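Local structure of protection of telomeres protein 1 (7CUI) at residues R49-R54 against V168-P173; Y78-A83 against S110-C115; L53-V58 against L84-V89. The protein binds single-stranded telomeric DNA, protects the 3' overhang of telomeres and regulates telomerase and telomere length, this chain being its C-terminal part. All coordinates share one frame; numbering follows the deposited sequence.

Contact 1. Residues R49-R54 against V168-P173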
# COMPACT_ATOMS: atom_id res chain seq x y z
N ARG A 49 -6.97 6.13 -13.89
CA ARG A 49 -6.42 4.99 -14.60
C ARG A 49 -6.41 3.77 -13.68
O ARG A 49 -6.56 3.91 -12.47
CB ARG A 49 -5.00 5.30 -15.11
CG ARG A 49 -4.93 6.41 -16.15
CD ARG A 49 -3.61 6.42 -16.90
NE ARG A 49 -2.50 7.02 -16.16
CZ ARG A 49 -1.22 6.91 -16.50
NH1 ARG A 49 -0.85 6.22 -17.56
NH2 ARG A 49 -0.29 7.49 -15.75
N LYS A 50 -6.22 2.59 -14.26
CA LYS A 50 -6.29 1.32 -13.54
C LYS A 50 -5.21 0.41 -14.11
O LYS A 50 -5.32 -0.03 -15.26
CB LYS A 50 -7.69 0.73 -13.76
CG LYS A 50 -8.40 0.15 -12.54
CD LYS A 50 -9.91 0.10 -12.75
CE LYS A 50 -10.71 -0.30 -11.53
NZ LYS A 50 -11.19 -1.70 -11.61
N HIS A 51 -4.15 0.15 -13.33
CA HIS A 51 -2.97 -0.57 -13.81
C HIS A 51 -2.75 -1.87 -13.05
O HIS A 51 -3.32 -2.09 -11.98
CB HIS A 51 -1.70 0.29 -13.70
CG HIS A 51 -1.84 1.72 -14.11
ND1 HIS A 51 -1.73 2.13 -15.42
CD2 HIS A 51 -2.06 2.83 -13.37
CE1 HIS A 51 -1.88 3.44 -15.48
NE2 HIS A 51 -2.09 3.89 -14.23
N ARG A 52 -1.86 -2.71 -13.59
CA ARG A 52 -1.47 -3.98 -13.00
C ARG A 52 0.05 -4.06 -13.00
O ARG A 52 0.69 -3.77 -14.01
CB ARG A 52 -2.02 -5.13 -13.85
CG ARG A 52 -1.95 -6.49 -13.19
CD ARG A 52 -2.69 -7.50 -14.05
NE ARG A 52 -1.81 -8.53 -14.56
CZ ARG A 52 -1.74 -9.76 -14.06
NH1 ARG A 52 -2.50 -10.10 -13.04
NH2 ARG A 52 -0.90 -10.64 -14.59
N LEU A 53 0.64 -4.46 -11.86
CA LEU A 53 2.08 -4.46 -11.73
C LEU A 53 2.55 -5.76 -11.07
O LEU A 53 1.84 -6.34 -10.26
CB LEU A 53 2.53 -3.26 -10.89
CG LEU A 53 1.98 -1.91 -11.31
CD1 LEU A 53 0.83 -1.51 -10.41
CD2 LEU A 53 3.07 -0.85 -11.23
N ARG A 54 3.76 -6.20 -11.45
CA ARG A 54 4.45 -7.28 -10.76
C ARG A 54 5.57 -6.65 -9.94
O ARG A 54 6.47 -6.02 -10.50
CB ARG A 54 4.99 -8.31 -11.75
CG ARG A 54 5.41 -9.62 -11.10
CD ARG A 54 5.78 -10.71 -12.08
NE ARG A 54 4.76 -10.91 -13.09
CZ ARG A 54 4.04 -12.02 -13.25
NH1 ARG A 54 4.23 -13.06 -12.45
NH2 ARG A 54 3.14 -12.09 -14.21
N VAL A 168 -3.56 -1.28 -8.99
CA VAL A 168 -3.61 0.06 -8.42
C VAL A 168 -4.63 0.90 -9.20
O VAL A 168 -4.73 0.77 -10.42
CB VAL A 168 -2.23 0.75 -8.38
CG1 VAL A 168 -1.22 -0.06 -7.57
CG2 VAL A 168 -1.69 1.08 -9.76
N LYS A 169 -5.37 1.73 -8.47
CA LYS A 169 -6.22 2.73 -9.08
C LYS A 169 -5.59 4.11 -8.88
O LYS A 169 -5.30 4.51 -7.75
CB LYS A 169 -7.67 2.63 -8.59
CG LYS A 169 -7.88 2.54 -7.08
CD LYS A 169 -9.29 2.12 -6.72
CE LYS A 169 -9.42 1.68 -5.28
NZ LYS A 169 -10.77 1.16 -4.97
N GLU A 170 -5.36 4.80 -9.99
CA GLU A 170 -4.73 6.11 -10.03
C GLU A 170 -5.84 7.17 -10.00
O GLU A 170 -6.84 7.02 -10.69
CB GLU A 170 -3.91 6.23 -11.31
CG GLU A 170 -3.01 7.44 -11.38
CD GLU A 170 -2.06 7.40 -12.57
OE1 GLU A 170 -2.28 6.57 -13.47
OE2 GLU A 170 -1.10 8.19 -12.59
N TYR A 171 -5.63 8.22 -9.21
CA TYR A 171 -6.65 9.23 -8.99
C TYR A 171 -6.01 10.49 -8.41
O TYR A 171 -4.85 10.46 -7.99
CB TYR A 171 -7.72 8.71 -8.02
CG TYR A 171 -7.22 8.50 -6.61
CD1 TYR A 171 -6.48 7.38 -6.27
CD2 TYR A 171 -7.48 9.44 -5.62
CE1 TYR A 171 -6.01 7.19 -4.99
CE2 TYR A 171 -7.01 9.26 -4.32
CZ TYR A 171 -6.28 8.13 -4.00
OH TYR A 171 -5.82 7.94 -2.73
N ILE A 172 -6.78 11.58 -8.37
CA ILE A 172 -6.32 12.85 -7.84
C ILE A 172 -7.29 13.29 -6.75
O ILE A 172 -8.41 13.69 -7.07
CB ILE A 172 -6.24 13.91 -8.96
CG1 ILE A 172 -5.38 13.43 -10.14
CG2 ILE A 172 -5.76 15.25 -8.42
CD1 ILE A 172 -5.72 14.11 -11.46
N PRO A 173 -6.93 13.25 -5.45
CA PRO A 173 -7.87 13.63 -4.40
C PRO A 173 -7.93 15.14 -4.23
O PRO A 173 -7.04 15.86 -4.68
CB PRO A 173 -7.26 12.98 -3.15
CG PRO A 173 -5.77 13.06 -3.40
CD PRO A 173 -5.61 12.87 -4.90
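His51 and Arg49 of one strand converge on the carboxylate of Glu170 in the antiparallel strand beside it. OE1 is the shared acceptor. His51 NE2 donates to Glu170 OE1 at 2.8 Å in a nearly straight bond (173°), with the oxygen close to the imidazole plane; the histidine meets it on the anti side, 33° out of the carboxylate plane. Arg49 adds a salt bridge, its NE lying 2.7 Å from Glu170 OE1, although the hydrogen bond in it is weak and bent, and its NH2 makes another weak bond to OE2. Guanidinium and carboxylate are turned moderately against each other, and His51 CE1 lies over the rim of one guanidinium face. Glu170 carries CG opposite its own amide nitrogen (chi1 -170°) and stays extended beyond it, which brings the carboxylate alongside Arg49. Farther along this face, Val168 CG2 packs 4.0 Å from His51 CB, and Leu53 CD1 reaches within 3.7 Å of the same methyl.

Backbone pairing sets the register: His51 N to Val168 O is 3.0 Å, returned by Val168 N to His51 O at 3.1 Å. Arg49 NH2 is also held by Ile37 O, at helix 34-38. The pairing of strands 49-73 and 163-171 is consistent with strands 1 and 4 of an OB fold. Glu170 is buried, so two basic neighbours probably offset its charge, and the carboxylate would favour a protonated His51.

Contact 2. Residues Y78-A83 against S110-C115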
# COMPACT_ATOMS: atom_id res chain seq x y z
N TYR A 78 -12.09 3.11 13.96
CA TYR A 78 -10.81 3.16 13.27
C TYR A 78 -10.93 2.59 11.86
O TYR A 78 -11.85 1.83 11.56
CB TYR A 78 -9.75 2.41 14.08
CG TYR A 78 -9.33 3.06 15.38
CD1 TYR A 78 -10.13 3.00 16.50
CD2 TYR A 78 -8.11 3.71 15.48
CE1 TYR A 78 -9.75 3.60 17.70
CE2 TYR A 78 -7.71 4.31 16.67
CZ TYR A 78 -8.53 4.25 17.78
OH TYR A 78 -8.14 4.83 18.95
N VAL A 79 -9.99 2.98 10.98
CA VAL A 79 -9.90 2.42 9.64
C VAL A 79 -8.44 2.13 9.32
O VAL A 79 -7.54 2.79 9.84
CB VAL A 79 -10.52 3.34 8.56
CG1 VAL A 79 -12.04 3.40 8.65
CG2 VAL A 79 -9.89 4.72 8.53
N TRP A 80 -8.24 1.13 8.44
CA TRP A 80 -6.93 0.82 7.91
C TRP A 80 -6.45 1.97 7.04
O TRP A 80 -7.19 2.47 6.19
CB TRP A 80 -6.96 -0.47 7.07
CG TRP A 80 -7.28 -1.72 7.82
CD1 TRP A 80 -8.31 -2.59 7.55
CD2 TRP A 80 -6.58 -2.28 8.94
NE1 TRP A 80 -8.29 -3.63 8.43
CE2 TRP A 80 -7.24 -3.47 9.30
CE3 TRP A 80 -5.46 -1.88 9.68
CZ2 TRP A 80 -6.81 -4.27 10.36
CZ3 TRP A 80 -5.04 -2.67 10.73
CH2 TRP A 80 -5.71 -3.85 11.06
N MSE A 81 -5.20 2.38 7.26
CA MSE A 81 -4.54 3.31 6.36
C MSE A 81 -3.03 3.17 6.50
O MSE A 81 -2.45 3.50 7.53
CB MSE A 81 -5.02 4.74 6.60
CG MSE A 81 -4.45 5.71 5.60
SE MSE A 81 -4.73 7.55 6.19
CE MSE A 81 -3.50 7.98 7.66
N PHE A 82 -2.40 2.68 5.42
CA PHE A 82 -0.96 2.55 5.34
C PHE A 82 -0.55 2.55 3.87
O PHE A 82 -1.40 2.40 2.99
CB PHE A 82 -0.47 1.31 6.09
CG PHE A 82 -1.11 0.01 5.67
CD1 PHE A 82 -2.25 -0.45 6.31
CD2 PHE A 82 -0.57 -0.77 4.65
CE1 PHE A 82 -2.84 -1.65 5.93
CE2 PHE A 82 -1.16 -1.97 4.28
CZ PHE A 82 -2.29 -2.41 4.92
N ALA A 83 0.75 2.71 3.61
CA ALA A 83 1.25 2.75 2.25
C ALA A 83 2.45 1.81 2.12
O ALA A 83 3.31 1.75 3.00
CB ALA A 83 1.61 4.16 1.88
N SER A 110 -10.43 -12.41 9.35
CA SER A 110 -11.59 -12.07 10.16
C SER A 110 -11.17 -11.49 11.51
O SER A 110 -11.86 -10.61 12.04
CB SER A 110 -12.47 -13.28 10.31
OG SER A 110 -13.66 -12.96 11.01
N LYS A 111 -10.05 -11.97 12.07
CA LYS A 111 -9.64 -11.64 13.43
C LYS A 111 -8.80 -10.36 13.47
O LYS A 111 -8.57 -9.81 14.55
CB LYS A 111 -8.93 -12.82 14.11
CG LYS A 111 -7.75 -13.42 13.35
CD LYS A 111 -6.88 -14.35 14.18
CE LYS A 111 -6.19 -15.40 13.33
NZ LYS A 111 -4.88 -15.81 13.88
N ILE A 112 -8.34 -9.89 12.31
CA ILE A 112 -7.58 -8.66 12.23
C ILE A 112 -8.51 -7.55 11.73
O ILE A 112 -8.89 -7.52 10.56
CB ILE A 112 -6.31 -8.82 11.37
CG1 ILE A 112 -5.54 -10.10 11.74
CG2 ILE A 112 -5.43 -7.59 11.47
CD1 ILE A 112 -4.30 -10.36 10.91
N GLN A 113 -8.87 -6.65 12.65
CA GLN A 113 -9.82 -5.58 12.37
C GLN A 113 -9.20 -4.24 12.76
O GLN A 113 -8.37 -4.18 13.66
CB GLN A 113 -11.11 -5.81 13.15
CG GLN A 113 -11.88 -7.06 12.74
CD GLN A 113 -12.28 -7.05 11.29
OE1 GLN A 113 -12.71 -6.04 10.74
NE2 GLN A 113 -12.14 -8.20 10.65
N PRO A 114 -9.59 -3.12 12.11
CA PRO A 114 -9.10 -1.81 12.51
C PRO A 114 -9.57 -1.47 13.92
O PRO A 114 -10.74 -1.67 14.26
CB PRO A 114 -9.72 -0.85 11.48
CG PRO A 114 -10.91 -1.60 10.93
CD PRO A 114 -10.51 -3.06 10.97
N CYS A 115 -8.64 -0.97 14.73
CA CYS A 115 -8.88 -0.53 16.09
C CYS A 115 -7.62 0.21 16.54
O CYS A 115 -6.70 0.40 15.75
CB CYS A 115 -9.15 -1.72 16.99
SG CYS A 115 -7.84 -2.97 16.94
O HOH W 1 -12.50 0.72 15.28
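Pro114 lies across the indole of Trp80, and most of this contact is made by rings and apolar groups. Pro114 CB stands 4.2 Å from the centroid of the five-membered ring of Trp80 and only 8° off its normal, a CH-pi contact over the face. Pro114 CD comes 3.4 Å from Trp80 NE1, the proline crossing the indole at about a right angle over its pyrrole side. At the benzo side, Ile112 CG2 touches Trp80 CZ2 at 3.8 Å. The indole reaches the loop because its CG is turned anti to the carbonyl carbon of Trp80 (chi1 -65°).

A second flat group rests on main chain: the Tyr78 ring sets one face over the backbone of Cys115, with Tyr78 CG 3.5 Å from Cys115 C. Strand 77-87 corresponds to strand 2 of an OB fold, and residues 110-115 lie in the loop between helix 100-107 and helix 121-135, in the helical segment between strands 93-99 and 163-171. Trp80 also packs on Ala103 and Ile107 of helix 100-107, while Ile112 adds contacts with Ile107 and Leu127.

Polar links are few. A water accepts from Tyr78 N at 2.8 Å and donates to Pro114 O at 3.1 Å, bridging strand and loop. Within the loop, Gln113 NE2 bonds to Ser110 O at 2.8 Å, approaching from above the carbonyl plane.

Contact 3. Residues L53-V58 against L84-V89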
# COMPACT_ATOMS: atom_id res chain seq x y z
N LEU A 53 0.64 -4.46 -11.86
CA LEU A 53 2.08 -4.46 -11.73
C LEU A 53 2.55 -5.76 -11.07
O LEU A 53 1.84 -6.34 -10.26
CB LEU A 53 2.53 -3.26 -10.89
CG LEU A 53 1.98 -1.91 -11.31
CD1 LEU A 53 0.83 -1.51 -10.41
CD2 LEU A 53 3.07 -0.85 -11.23
N ARG A 54 3.76 -6.20 -11.45
CA ARG A 54 4.45 -7.28 -10.76
C ARG A 54 5.57 -6.65 -9.94
O ARG A 54 6.47 -6.02 -10.50
CB ARG A 54 4.99 -8.31 -11.75
CG ARG A 54 5.41 -9.62 -11.10
CD ARG A 54 5.78 -10.71 -12.08
NE ARG A 54 4.76 -10.91 -13.09
CZ ARG A 54 4.04 -12.02 -13.25
NH1 ARG A 54 4.23 -13.06 -12.45
NH2 ARG A 54 3.14 -12.09 -14.21
N VAL A 55 5.49 -6.83 -8.61
CA VAL A 55 6.09 -5.85 -7.72
C VAL A 55 6.69 -6.51 -6.48
O VAL A 55 6.42 -7.67 -6.18
CB VAL A 55 5.05 -4.76 -7.39
CG1 VAL A 55 4.43 -4.89 -6.01
CG2 VAL A 55 5.59 -3.36 -7.65
N GLN A 56 7.53 -5.74 -5.79
CA GLN A 56 8.23 -6.12 -4.57
C GLN A 56 8.07 -4.96 -3.59
O GLN A 56 8.15 -3.80 -4.00
CB GLN A 56 9.72 -6.21 -4.90
CG GLN A 56 10.42 -7.45 -4.37
CD GLN A 56 11.88 -7.46 -4.74
OE1 GLN A 56 12.37 -6.59 -5.47
NE2 GLN A 56 12.59 -8.45 -4.23
N VAL A 57 7.85 -5.25 -2.30
CA VAL A 57 7.75 -4.18 -1.32
C VAL A 57 9.15 -3.80 -0.86
O VAL A 57 9.96 -4.67 -0.51
CB VAL A 57 6.86 -4.54 -0.11
CG1 VAL A 57 6.75 -3.36 0.85
CG2 VAL A 57 5.47 -5.00 -0.53
N VAL A 58 9.40 -2.49 -0.82
CA VAL A 58 10.74 -1.96 -0.61
C VAL A 58 10.76 -1.05 0.62
O VAL A 58 11.82 -0.82 1.20
CB VAL A 58 11.23 -1.29 -1.90
CG1 VAL A 58 12.07 -0.03 -1.66
CG2 VAL A 58 11.96 -2.29 -2.79
N LEU A 84 2.49 1.09 0.99
CA LEU A 84 3.64 0.26 0.65
C LEU A 84 4.39 0.94 -0.48
O LEU A 84 3.79 1.25 -1.51
CB LEU A 84 3.13 -1.11 0.18
CG LEU A 84 2.22 -1.87 1.14
CD1 LEU A 84 1.87 -3.23 0.55
CD2 LEU A 84 2.88 -2.03 2.49
N LEU A 85 5.69 1.18 -0.29
CA LEU A 85 6.53 1.61 -1.40
C LEU A 85 6.95 0.39 -2.20
O LEU A 85 7.69 -0.46 -1.70
CB LEU A 85 7.76 2.36 -0.86
CG LEU A 85 8.61 3.07 -1.91
CD1 LEU A 85 7.81 4.16 -2.61
CD2 LEU A 85 9.87 3.64 -1.31
N VAL A 86 6.46 0.29 -3.44
CA VAL A 86 6.69 -0.91 -4.23
C VAL A 86 7.69 -0.62 -5.35
O VAL A 86 7.85 0.52 -5.76
CB VAL A 86 5.37 -1.52 -4.75
CG1 VAL A 86 4.45 -1.95 -3.62
CG2 VAL A 86 4.65 -0.59 -5.72
N ARG A 87 8.36 -1.68 -5.83
CA ARG A 87 9.36 -1.57 -6.88
C ARG A 87 9.12 -2.66 -7.93
O ARG A 87 8.81 -3.80 -7.61
CB ARG A 87 10.78 -1.59 -6.30
CG ARG A 87 11.88 -1.96 -7.29
CD ARG A 87 13.19 -1.23 -7.05
NE ARG A 87 13.70 -1.36 -5.69
CZ ARG A 87 14.62 -0.56 -5.13
NH1 ARG A 87 15.16 0.44 -5.82
NH2 ARG A 87 14.99 -0.78 -3.88
N ASP A 88 9.33 -2.27 -9.19
CA ASP A 88 8.98 -3.00 -10.40
C ASP A 88 10.28 -3.41 -11.09
O ASP A 88 11.36 -3.00 -10.68
CB ASP A 88 8.14 -2.07 -11.29
CG ASP A 88 7.53 -2.69 -12.53
OD1 ASP A 88 8.30 -2.99 -13.46
OD2 ASP A 88 6.29 -2.83 -12.57
N VAL A 89 10.14 -4.22 -12.15
CA VAL A 89 11.24 -4.65 -13.01
C VAL A 89 12.09 -3.46 -13.45
O VAL A 89 13.28 -3.60 -13.69
CB VAL A 89 10.71 -5.45 -14.22
CG1 VAL A 89 11.82 -5.92 -15.14
CG2 VAL A 89 9.85 -6.63 -13.78
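Val55 and Val86 form the buried centre of this contact, their side chains crossing at about a right angle. Val55 CG2 lies 3.4 Å from Val86 CB, and Val55 CG1 is 3.8 Å from Val86 CG1. Val57 continues the buried face, its CG2 approaching Leu84 CD1, also buried, at 4.2 Å. Beneath these apolar groups the two strands pair antiparallel: Gln56 N donates to Arg87 O at 3.0 Å, Arg87 N to Gln56 O at 2.8 Å, and Val58 N to Leu85 O, also 2.8 Å.

The other face, with Gln56, Val58 and Arg87, is partly exposed. Arg87 sends CG away from its amide nitrogen (chi1 160°), then bends at chi2 and chi3 so that NE comes 3.5 Å from Val58 CG2; the guanidinium end crosses the Val58 methyls obliquely. Gln56 extends from the same face, where its NE2 is taken by Thr161 O rather than by the opposite strand. Toward Leu53 and Val89, no backbone bond joins the segments beyond Gln56 and Arg87. Here Asp88 OD2 approaches Leu53 CD2 at 4.0 Å, and OD1 of the aspartate is engaged by Ser90 N.

Strands 49-73 and 77-87 are consecutive arms of a beta hairpin, matching strands 1 and 2 of an OB fold. Strand 163-171 flanks the first arm through Phe164 on Val57, strand 93-99 flanks the second through Val96 on Val86, and Ile34 of helix 34-38 packs against Val55 and Asp88.

Overall arrangement
All three contacts involve one mixed sheet: contacts 1 and 3 pair its strands, while contact 2 sets a loop against one of them. Contacts 1 and 3 share Leu53 and Arg54 of strand 49-73, which pairs on one edge with strand 163-171 and on the other with strand 77-87; their centres are 13 Å apart. Contact 2 uses the earlier half of strand 77-87 and adjoins contact 3 in sequence, yet their centres are 22 Å apart on opposite sides of the chain's centre. The centres of contacts 1 and 2 are also 22 Å apart, their nearest atoms about 9 Å. Another protein's chain reaches all three, its backbone sharing a hydrogen bond with Tyr171 OH in contact 1.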